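Local coordinates for protein alkyl hydroperoxide reductase E (Mycobacterium tuberculosis, PDB 5C04) that reduces hydrogen peroxide and organic hydroperoxides to water and alcohols as a thiol-dependent peroxidase that is recycled by mycoredoxin, probably protecting the cell against oxidative stress, at residues G44-E49 / A115-F120; P76-W81 / L91-W96. The protein carries 1 engineered substitution. All coordinates share one frame; numbering follows the deposited sequence. Where two conformers were deposited one is given.

Contact 1: G44-E49 / A115-F120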
loop_
_atom_site.group_PDB
_atom_site.type_symbol
_atom_site.label_atom_id
_atom_site.label_comp_id
_atom_site.label_asym_id
_atom_site.label_seq_id
_atom_site.Cartn_x
_atom_site.Cartn_y
_atom_site.Cartn_z
ATOM N N GLY A 44 13.734 4.851 -1.246
ATOM C CA GLY A 44 15.149 4.819 -1.655
ATOM C C GLY A 44 15.949 3.673 -1.127
ATOM O O GLY A 44 16.654 2.998 -1.881
ATOM N N ILE A 45 15.923 3.471 0.177
ATOM C CA ILE A 45 16.718 2.411 0.771
ATOM C C ILE A 45 16.196 1.026 0.334
ATOM O O ILE A 45 16.981 0.157 -0.052
ATOM C CB ILE A 45 16.847 2.514 2.297
ATOM C CG1 ILE A 45 17.578 3.819 2.658
ATOM C CG2 ILE A 45 17.566 1.301 2.855
ATOM C CD1 ILE A 45 17.581 4.067 4.149
ATOM N N CYS A 46 14.885 0.821 0.352
ATOM C CA CYS A 46 14.309 -0.450 -0.121
ATOM C C CYS A 46 14.714 -0.717 -1.566
ATOM O O CYS A 46 15.028 -1.844 -1.906
ATOM C CB CYS A 46 12.787 -0.438 0.005
ATOM S SG CYS A 46 12.204 -0.435 1.728
ATOM N N GLN A 47 14.683 0.304 -2.418
ATOM C CA GLN A 47 15.114 0.165 -3.811
ATOM C C GLN A 47 16.567 -0.300 -3.873
ATOM O O GLN A 47 16.896 -1.233 -4.622
ATOM C CB GLN A 47 14.952 1.488 -4.581
ATOM C CG GLN A 47 15.221 1.301 -6.083
ATOM C CD GLN A 47 14.016 0.767 -6.793
ATOM O OE1 GLN A 47 12.935 1.364 -6.728
ATOM N NE2 GLN A 47 14.151 -0.395 -7.434
ATOM N N GLY A 48 17.425 0.296 -3.088
ATOM C CA GLY A 48 18.826 -0.083 -3.095
ATOM C C GLY A 48 19.003 -1.521 -2.678
ATOM O O GLY A 48 19.826 -2.251 -3.255
ATOM N N GLU A 49 18.315 -1.924 -1.614
ATOM C CA GLU A 49 18.467 -3.293 -1.104
ATOM C C GLU A 49 17.960 -4.312 -2.103
ATOM O O GLU A 49 18.645 -5.307 -2.366
ATOM C CB GLU A 49 17.767 -3.480 0.239
ATOM C CG GLU A 49 18.285 -2.583 1.355
ATOM C CD GLU A 49 17.872 -3.104 2.715
ATOM O OE1 GLU A 49 16.650 -3.096 2.973
ATOM O OE2 GLU A 49 18.751 -3.583 3.507
ATOM N N ALA A 115 6.846 -2.974 7.933
ATOM C CA ALA A 115 7.879 -3.884 8.434
ATOM C C ALA A 115 9.176 -3.108 8.566
ATOM O O ALA A 115 9.504 -2.250 7.721
ATOM C CB ALA A 115 8.054 -5.073 7.508
ATOM N N ASN A 116 9.919 -3.402 9.642
ATOM C CA ASN A 116 11.316 -3.047 9.723
ATOM C C ASN A 116 12.118 -3.925 8.781
ATOM O O ASN A 116 11.570 -4.783 8.088
ATOM C CB ASN A 116 11.806 -3.185 11.192
ATOM C CG ASN A 116 11.198 -2.133 12.112
ATOM O OD1 ASN A 116 11.121 -0.971 11.764
ATOM N ND2 ASN A 116 10.764 -2.550 13.298
ATOM N N ARG A 117 13.435 -3.693 8.749
ATOM C CA ARG A 117 14.321 -4.445 7.868
ATOM C C ARG A 117 14.723 -5.760 8.537
ATOM O O ARG A 117 15.869 -5.946 8.980
ATOM C CB ARG A 117 15.537 -3.579 7.459
ATOM C CG ARG A 117 15.119 -2.369 6.643
ATOM C CD ARG A 117 16.282 -1.599 5.984
ATOM N NE ARG A 117 15.764 -0.312 5.552
ATOM C CZ ARG A 117 14.989 -0.113 4.489
ATOM N NH1 ARG A 117 14.771 -1.088 3.634
ATOM N NH2 ARG A 117 14.412 1.082 4.311
ATOM N N GLY A 118 13.756 -6.657 8.622
ATOM C CA GLY A 118 13.933 -7.983 9.205
ATOM C C GLY A 118 14.393 -8.953 8.143
ATOM O O GLY A 118 13.916 -8.935 7.007
ATOM N N THR A 119 15.335 -9.830 8.487
ATOM C CA THR A 119 15.778 -10.839 7.546
ATOM C C THR A 119 15.919 -12.165 8.277
ATOM O O THR A 119 16.447 -12.199 9.385
ATOM C CB THR A 119 17.166 -10.534 6.946
ATOM O OG1 THR A 119 17.350 -9.125 6.764
ATOM C CG2 THR A 119 17.384 -11.317 5.644
ATOM N N PHE A 120 15.471 -13.225 7.644
ATOM C CA PHE A 120 15.582 -14.566 8.198
ATOM C C PHE A 120 16.016 -15.528 7.140
ATOM O O PHE A 120 15.735 -15.368 5.960
ATOM C CB PHE A 120 14.222 -15.010 8.739
ATOM C CG PHE A 120 13.689 -14.118 9.793
ATOM C CD1 PHE A 120 12.890 -13.041 9.435
ATOM C CD2 PHE A 120 13.942 -14.343 11.131
ATOM C CE1 PHE A 120 12.412 -12.182 10.394
ATOM C CE2 PHE A 120 13.461 -13.497 12.101
ATOM C CZ PHE A 120 12.673 -12.412 11.730
HETATM O O HOH W 1 13.334 2.741 2.182
#

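Contact 2: P76-W81 / L91-W96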
loop_
_atom_site.group_PDB
_atom_site.type_symbol
_atom_site.label_atom_id
_atom_site.label_comp_id
_atom_site.label_asym_id
_atom_site.label_seq_id
_atom_site.Cartn_x
_atom_site.Cartn_y
_atom_site.Cartn_z
ATOM N N PRO A 76 -0.761 -5.075 -6.742
ATOM C CA PRO A 76 -0.576 -4.141 -7.879
ATOM C C PRO A 76 0.612 -3.189 -7.692
ATOM O O PRO A 76 1.263 -2.832 -8.665
ATOM C CB PRO A 76 -1.908 -3.368 -7.926
ATOM C CG PRO A 76 -2.894 -4.314 -7.335
ATOM C CD PRO A 76 -2.147 -5.040 -6.232
ATOM N N THR A 77 0.848 -2.737 -6.453
ATOM C CA THR A 77 2.032 -1.935 -6.184
ATOM C C THR A 77 3.302 -2.692 -6.524
ATOM O O THR A 77 4.216 -2.170 -7.171
ATOM C CB THR A 77 2.047 -1.497 -4.712
ATOM O OG1 THR A 77 0.951 -0.586 -4.508
ATOM C CG2 THR A 77 3.338 -0.809 -4.317
ATOM N N HIS A 78 3.359 -3.926 -6.024
ATOM C CA HIS A 78 4.541 -4.752 -6.224
ATOM C C HIS A 78 4.732 -5.170 -7.663
ATOM O O HIS A 78 5.872 -5.256 -8.117
ATOM C CB HIS A 78 4.495 -5.941 -5.290
ATOM C CG HIS A 78 4.654 -5.559 -3.849
ATOM N ND1 HIS A 78 4.309 -6.389 -2.818
ATOM C CD2 HIS A 78 5.091 -4.407 -3.275
ATOM C CE1 HIS A 78 4.552 -5.790 -1.664
ATOM N NE2 HIS A 78 5.018 -4.581 -1.912
ATOM N N LYS A 79 3.637 -5.354 -8.402
ATOM C CA LYS A 79 3.749 -5.666 -9.822
ATOM C C LYS A 79 4.407 -4.547 -10.620
ATOM O O LYS A 79 5.349 -4.790 -11.409
ATOM C CB LYS A 79 2.385 -6.019 -10.424
ATOM C CG LYS A 79 2.434 -6.404 -11.906
ATOM C CD LYS A 79 3.379 -7.568 -12.171
ATOM C CE LYS A 79 3.226 -8.120 -13.577
ATOM N NZ LYS A 79 4.237 -9.181 -13.846
ATOM N N ILE A 80 3.949 -3.312 -10.446
ATOM C CA ILE A 80 4.546 -2.174 -11.137
ATOM C C ILE A 80 6.012 -1.976 -10.709
ATOM O O ILE A 80 6.915 -1.727 -11.505
ATOM C CB ILE A 80 3.724 -0.882 -10.898
ATOM C CG1 ILE A 80 2.321 -1.005 -11.511
ATOM C CG2 ILE A 80 4.476 0.331 -11.420
ATOM C CD1 ILE A 80 2.280 -1.215 -13.009
ATOM N N TRP A 81 6.266 -2.063 -9.405
ATOM C CA TRP A 81 7.611 -1.858 -8.886
ATOM C C TRP A 81 8.556 -2.918 -9.468
ATOM O O TRP A 81 9.660 -2.597 -9.923
ATOM C CB TRP A 81 7.605 -1.920 -7.364
ATOM C CG TRP A 81 8.863 -1.398 -6.724
ATOM C CD1 TRP A 81 9.658 -0.377 -7.158
ATOM C CD2 TRP A 81 9.467 -1.881 -5.516
ATOM N NE1 TRP A 81 10.707 -0.179 -6.292
ATOM C CE2 TRP A 81 10.613 -1.090 -5.271
ATOM C CE3 TRP A 81 9.132 -2.878 -4.618
ATOM C CZ2 TRP A 81 11.429 -1.286 -4.163
ATOM C CZ3 TRP A 81 9.953 -3.084 -3.512
ATOM C CH2 TRP A 81 11.088 -2.291 -3.297
ATOM N N LEU A 91 7.771 -10.891 -4.673
ATOM C CA LEU A 91 7.479 -9.845 -3.698
ATOM C C LEU A 91 6.122 -10.195 -3.158
ATOM O O LEU A 91 5.161 -10.293 -3.946
ATOM C CB LEU A 91 7.411 -8.490 -4.362
ATOM C CG LEU A 91 8.747 -7.820 -4.698
ATOM C CD1 LEU A 91 9.485 -8.457 -5.853
ATOM C CD2 LEU A 91 8.521 -6.356 -5.041
ATOM N N LEU A 92 6.055 -10.423 -1.849
ATOM C CA LEU A 92 4.832 -10.877 -1.189
ATOM C C LEU A 92 4.145 -9.772 -0.441
ATOM O O LEU A 92 4.806 -8.897 0.128
ATOM C CB LEU A 92 5.118 -12.001 -0.212
ATOM C CG LEU A 92 5.872 -13.187 -0.785
ATOM C CD1 LEU A 92 5.877 -14.276 0.269
ATOM C CD2 LEU A 92 5.293 -13.686 -2.101
ATOM N N SER A 93 2.803 -9.819 -0.437
ATOM C CA SER A 93 1.974 -8.750 0.147
ATOM C C SER A 93 1.468 -9.081 1.540
ATOM O O SER A 93 0.564 -9.915 1.688
ATOM C CB SER A 93 0.768 -8.486 -0.749
ATOM O OG SER A 93 1.167 -7.890 -1.947
ATOM N N ASP A 94 2.032 -8.418 2.549
ATOM C CA ASP A 94 1.587 -8.539 3.935
ATOM C C ASP A 94 0.565 -7.399 4.200
ATOM O O ASP A 94 0.717 -6.593 5.113
ATOM C CB ASP A 94 2.822 -8.472 4.867
ATOM C CG ASP A 94 2.523 -8.906 6.303
ATOM O OD1 ASP A 94 1.505 -9.612 6.562
ATOM O OD2 ASP A 94 3.302 -8.518 7.203
ATOM N N PHE A 95 -0.481 -7.402 3.379
ATOM C CA PHE A 95 -1.329 -6.218 3.148
ATOM C C PHE A 95 -2.605 -6.148 3.992
ATOM O O PHE A 95 -2.941 -5.083 4.533
ATOM C CB PHE A 95 -1.714 -6.180 1.679
ATOM C CG PHE A 95 -2.776 -5.159 1.338
ATOM C CD1 PHE A 95 -2.439 -3.818 1.235
ATOM C CD2 PHE A 95 -4.078 -5.552 1.075
ATOM C CE1 PHE A 95 -3.391 -2.874 0.930
ATOM C CE2 PHE A 95 -5.036 -4.618 0.780
ATOM C CZ PHE A 95 -4.687 -3.289 0.702
ATOM N N TRP A 96 -3.317 -7.262 4.083
ATOM C CA TRP A 96 -4.581 -7.287 4.821
ATOM C C TRP A 96 -4.870 -8.730 5.224
ATOM O O TRP A 96 -5.162 -9.558 4.359
ATOM C CB TRP A 96 -5.699 -6.725 3.951
ATOM C CG TRP A 96 -6.971 -6.534 4.705
ATOM C CD1 TRP A 96 -8.147 -7.226 4.559
ATOM C CD2 TRP A 96 -7.208 -5.554 5.709
ATOM N NE1 TRP A 96 -9.103 -6.722 5.405
ATOM C CE2 TRP A 96 -8.548 -5.707 6.139
ATOM C CE3 TRP A 96 -6.432 -4.556 6.284
ATOM C CZ2 TRP A 96 -9.115 -4.879 7.110
ATOM C CZ3 TRP A 96 -6.995 -3.749 7.250
ATOM C CH2 TRP A 96 -8.309 -3.918 7.658
HETATM O O HOH W 2 2.945 -8.609 -3.905
#

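Contact 1: G44-E49 / A115-F120
R117 reaches from strand 114-122 to the start of helix 44-55 and, extended from CG to NE, brings its guanidinium up to C46, E49 and I45. NH1 gives hydrogen bonds to two acceptors. The bond from NH1 of R117 to SG of C46 is 3.3 Å with an N-H...S angle of 155°, and the sulfur lies near the guanidinium plane. The other, a salt bridge from NH1 of R117 to OE1 of E49 at 2.8 Å, is more bent at 138°; the oxygen is met from above the carboxylate plane, and the two flat groups stand 82° apart. A second salt bridge, from R140, also ends on this OE1, while OE2 of E49 and NE of R117 are hydrogen-bonded elsewhere. NH2 of R117 donates to water 1 at 2.9 Å and to the backbone O of P136. The same water accepts from the backbone N of C46 at 3.1 Å, bridging the helix to the arginine. Over one guanidinium face lies CG2 of I45, 3.4 Å from CZ of R117; its position anti to the backbone N of I45 carries this branch there, and the two side chains cross at about a right angle. A cysteine at a helix start facing an arginine from a distant strand is the arrangement of the peroxiredoxin active site on its thioredoxin fold, consistent with C46 being the peroxidatic cysteine.

Contact 2: P76-W81 / L91-W96
Helix 76-81 runs nearly antiparallel to strand 91-93, with axes 164° apart and 8.7 Å at closest approach, and H78 and L91 bring their CA atoms to 6.4 Å. From the helix, H78 and W81 point toward the strand. CB of H78 packs against CB of L91 at 4.0 Å, the side chains running obliquely past each other. The CD2 branch of L91 continues to the indole of W81, where it lies 3.6 Å from CE3; these side chains cross at about a right angle. W81 reaches that methyl with CG anti to its backbone N (chi1 -166°), while NE1 makes a probable hydrogen bond to Q47 and the ring also meets F42 and F87. At the polar end, CE1 of H78 sits 3.6 Å from the backbone O of L92, and that oxygen is at the imidazole edge, close to the ring plane. ND1 of H78 and OG of S93 are linked through water 2, which lies in the imidazole plane 2.8 Å from ND1 of H78. Water 2 donates to OG of S93 at 2.7 Å and to the backbone O of L91, so three polar groups from both segments converge on one molecule. OG of S93 is also hydrogen-bonded to the backbone O of G73, just ahead of the helix. Chemically, the interface is divided: an apolar patch of L91 and W81 adjoins a buried polar spot where one water joins the imidazole to the strand, which probably restrains the imidazole's rotation without a direct side-chain hydrogen bond between the segments.

After strands 13-16, 21-23 and 32-37 the chain, followed from the N terminus, enters helix 44-55, the first side of contact 1. Strand 65-71 follows, and the beta-alpha-beta unit formed with helix 75-85 and strand 91-93 is packed by contact 2, which closes a short loop with nine residues between its segments. Contact 1 closes only when strand 114-122 arrives, leaving 65 residues between its segments, so contact 2 is nested inside it. Both reach the same mixed sheet, and their centres are about 14 Å apart. The two helices meet directly: OE1 of Q47 lies 2.7 Å from NE1 of W81, a probable hydrogen bond, and CB of C46 packs 4.1 Å from CH2 of W81.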